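Local coordinates for beta-lactamase/D-alanine Carboxypeptidase (Yersinia pestis, PDB 3RJU), which probably hydrolyses beta-lactams or cleaves terminal D-alanine from peptidoglycan peptides, as a serine enzyme of the beta-lactamase and penicillin-binding protein clan, at residues L57-S62 against G228-P233. Residues are numbered along the deposited sequence; the frame is centred on the assembly and turned at random.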
ATOM      1  N   LEU A  57       6.769 -12.198   9.733  1.00 10.12           N
ATOM      2  CA  LEU A  57       6.289 -11.955   8.375  1.00 10.90           C
ATOM      3  C   LEU A  57       4.847 -11.483   8.435  1.00  9.94           C
ATOM      4  O   LEU A  57       4.032 -11.997   9.215  1.00 10.34           O
ATOM      5  CB  LEU A  57       6.417 -13.195   7.474  1.00 11.65           C
ATOM      6  CG  LEU A  57       6.608 -12.872   5.983  1.00 11.65           C
ATOM      7  CD1 LEU A  57       7.981 -12.248   5.745  1.00 11.79           C
ATOM      8  CD2 LEU A  57       6.418 -14.107   5.099  1.00 11.39           C
ATOM      9  N   ILE A  58       4.534 -10.518   7.587  1.00 10.09           N
ATOM     10  CA  ILE A  58       3.191  -9.960   7.520  1.00  9.64           C
ATOM     11  C   ILE A  58       2.782  -9.828   6.055  1.00  8.51           C
ATOM     12  O   ILE A  58       3.647  -9.758   5.170  1.00 10.34           O
ATOM     13  CB  ILE A  58       3.129  -8.571   8.187  1.00  8.97           C
ATOM     14  CG1 ILE A  58       4.032  -7.562   7.466  1.00  9.06           C
ATOM     15  CG2 ILE A  58       3.531  -8.667   9.660  1.00 10.59           C
ATOM     16  CD1 ILE A  58       4.033  -6.163   8.107  1.00  9.40           C
ATOM     17  N   ARG A  59       1.476  -9.804   5.799  1.00  9.21           N
ATOM     18  CA  ARG A  59       0.975  -9.343   4.505  1.00  9.20           C
ATOM     19  C   ARG A  59       0.716  -7.847   4.609  1.00  9.05           C
ATOM     20  O   ARG A  59      -0.070  -7.407   5.470  1.00 10.62           O
ATOM     21  CB  ARG A  59      -0.327 -10.051   4.125  1.00  8.56           C
ATOM     22  CG  ARG A  59      -0.205 -11.578   4.046  1.00 10.53           C
ATOM     23  CD  ARG A  59      -1.476 -12.178   3.465  1.00 11.26           C
ATOM     24  NE  ARG A  59      -1.533 -13.639   3.545  1.00 11.06           N
ATOM     25  CZ  ARG A  59      -1.196 -14.467   2.556  1.00 12.88           C
ATOM     26  NH1 ARG A  59      -0.755 -14.001   1.386  1.00 13.48           N
ATOM     27  NH2 ARG A  59      -1.318 -15.775   2.732  1.00 13.99           N
ATOM     28  N   ILE A  60       1.368  -7.045   3.766  1.00  7.43           N
ATOM     29  CA  ILE A  60       1.098  -5.608   3.836  1.00  8.09           C
ATOM     30  C   ILE A  60      -0.134  -5.205   3.028  1.00  9.20           C
ATOM     31  O   ILE A  60      -0.574  -4.053   3.085  1.00  9.66           O
ATOM     32  CB  ILE A  60       2.332  -4.733   3.456  1.00  9.45           C
ATOM     33  CG1 ILE A  60       2.645  -4.822   1.952  1.00  9.52           C
ATOM     34  CG2 ILE A  60       3.557  -5.132   4.297  1.00 10.73           C
ATOM     35  CD1 ILE A  60       3.785  -3.867   1.531  1.00 12.15           C
ATOM     36  N   ALA A  61      -0.700  -6.159   2.292  1.00  9.20           N
ATOM     37  CA  ALA A  61      -1.894  -5.900   1.499  1.00  9.33           C
ATOM     38  C   ALA A  61      -1.665  -4.655   0.643  1.00  8.18           C
ATOM     39  O   ALA A  61      -0.605  -4.526   0.042  1.00  8.98           O
ATOM     40  CB  ALA A  61      -3.151  -5.770   2.396  1.00  9.58           C
ATOM     41  N   SER A  62      -2.617  -3.726   0.605  1.00  8.31           N
ATOM     42  CA  SER A  62      -2.548  -2.622  -0.369  1.00  9.08           C
ATOM     43  C   SER A  62      -1.479  -1.550  -0.111  1.00  8.00           C
ATOM     44  O   SER A  62      -1.337  -0.606  -0.896  1.00  8.89           O
ATOM     45  CB  SER A  62      -3.926  -1.984  -0.573  1.00  9.71           C
ATOM     46  OG  SER A  62      -4.822  -2.932  -1.132  1.00 10.26           O
ATOM     47  N   GLY A 228      -0.003  -8.024  -3.076  1.00  8.36           N
ATOM     48  CA  GLY A 228       0.596  -9.296  -2.693  1.00  8.05           C
ATOM     49  C   GLY A 228       1.822  -9.292  -1.796  1.00  9.91           C
ATOM     50  O   GLY A 228       2.270 -10.349  -1.364  1.00  9.97           O
ATOM     51  N   ILE A 229       2.399  -8.123  -1.536  1.00  9.99           N
ATOM     52  CA  ILE A 229       3.730  -8.094  -0.926  1.00  9.60           C
ATOM     53  C   ILE A 229       3.720  -8.557   0.534  1.00 10.01           C
ATOM     54  O   ILE A 229       2.893  -8.127   1.330  1.00 10.15           O
ATOM     55  CB  ILE A 229       4.425  -6.702  -1.092  1.00  9.41           C
ATOM     56  CG1 ILE A 229       4.736  -6.432  -2.570  1.00  8.75           C
ATOM     57  CG2 ILE A 229       5.706  -6.611  -0.228  1.00  9.70           C
ATOM     58  CD1 ILE A 229       5.292  -5.036  -2.818  1.00 10.05           C
ATOM     59  N   TYR A 230       4.614  -9.480   0.857  1.00  9.36           N
ATOM     60  CA  TYR A 230       4.910  -9.825   2.243  1.00  8.88           C
ATOM     61  C   TYR A 230       6.068  -8.962   2.712  1.00 10.35           C
ATOM     62  O   TYR A 230       6.972  -8.647   1.938  1.00  9.95           O
ATOM     63  CB  TYR A 230       5.339 -11.268   2.369  1.00  9.90           C
ATOM     64  CG  TYR A 230       4.366 -12.327   1.922  1.00  9.73           C
ATOM     65  CD1 TYR A 230       3.525 -12.965   2.847  1.00 10.46           C
ATOM     66  CD2 TYR A 230       4.324 -12.756   0.595  1.00 10.44           C
ATOM     67  CE1 TYR A 230       2.663 -13.965   2.460  1.00 11.00           C
ATOM     68  CE2 TYR A 230       3.446 -13.775   0.196  1.00 11.83           C
ATOM     69  CZ  TYR A 230       2.643 -14.383   1.132  1.00 11.96           C
ATOM     70  OH  TYR A 230       1.783 -15.394   0.747  1.00 13.85           O
ATOM     71  N   SER A 231       6.073  -8.608   3.993  1.00  9.74           N
ATOM     72  CA  SER A 231       7.204  -7.881   4.548  1.00  9.21           C
ATOM     73  C   SER A 231       7.359  -8.201   6.038  1.00  8.68           C
ATOM     74  O   SER A 231       6.832  -9.223   6.527  1.00  9.61           O
ATOM     75  CB  SER A 231       7.048  -6.373   4.296  1.00 11.28           C
ATOM     76  OG  SER A 231       8.241  -5.664   4.599  1.00 11.26           O
ATOM     77  N   THR A 232       8.059  -7.336   6.765  1.00  8.71           N
ATOM     78  CA  THR A 232       8.165  -7.470   8.217  1.00  9.65           C
ATOM     79  C   THR A 232       8.122  -6.068   8.799  1.00  9.14           C
ATOM     80  O   THR A 232       8.349  -5.086   8.077  1.00 10.31           O
ATOM     81  CB  THR A 232       9.509  -8.090   8.631  1.00 10.35           C
ATOM     82  OG1 THR A 232      10.567  -7.245   8.146  1.00 11.20           O
ATOM     83  CG2 THR A 232       9.673  -9.519   8.077  1.00 10.53           C
ATOM     84  N   PRO A 233       7.843  -5.949  10.101  1.00  9.52           N
ATOM     85  CA  PRO A 233       7.893  -4.606  10.675  1.00 11.05           C
ATOM     86  C   PRO A 233       9.251  -3.922  10.450  1.00 10.19           C
ATOM     87  O   PRO A 233       9.279  -2.746  10.089  1.00 10.99           O
ATOM     88  CB  PRO A 233       7.633  -4.862  12.164  1.00 10.60           C
ATOM     89  CG  PRO A 233       6.704  -6.089  12.147  1.00 10.03           C
ATOM     90  CD  PRO A 233       7.309  -6.945  11.050  1.00  8.91           C
TER
HETATM   91  O   HOH W   1       0.594 -11.421   0.852  1.00 11.27           O
HETATM   92  O   HOH W   2       0.247  -8.731   1.109  1.00  9.59           O
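Ile-60 lies alongside Ile-229, both side chains pointing the same way, with CD1 of Ile-60 3.8 Å from CG2 of Ile-229. CG1 of Ile-60 sits between the backbone N and the carbonyl carbon (chi1 70°), which brings this branch to Ile-229 while CG2 goes to CB of Ser-231; Met-67 of helix 64-77 and Met-236 of helix 233-241 add to this apolar patch. Beside Tyr-230, CD2 of Leu-57 meets the ring obliquely, 3.8 Å from CD1 of Tyr-230.

A short antiparallel pairing joins the backbones. Ile-58 and Ser-231 form a hydrogen-bonded pair, Ile-58 N to Ser-231 O at 2.8 Å and Ser-231 N to Ile-58 O at 2.9 Å. Ile-60 N then bonds Ile-229 O at 3.1 Å, and a water donates a second bond to that oxygen while accepting from Ala-61 N.

At the polar edge, Arg-59 runs beside Tyr-230, guanidinium and ring planes 41° apart, NH1 3.0 Å from OH. A water over the ring centre links NH1 to Gly-228 O, while NH2 bonds the Arg-216 and Ser-215 carbonyls and the tyrosine OH bonds Gly-218 O.

Strand 58-59 of this two-stranded antiparallel sheet runs on through Ile-60 and Ala-61 to Ser-62, whose OG is hydrogen-bonded to Lys-65 NZ and to a citrate, probably from the crystallisation liquor, consistent with the SxxK nucleophile site of serine beta-lactamases and penicillin-binding proteins.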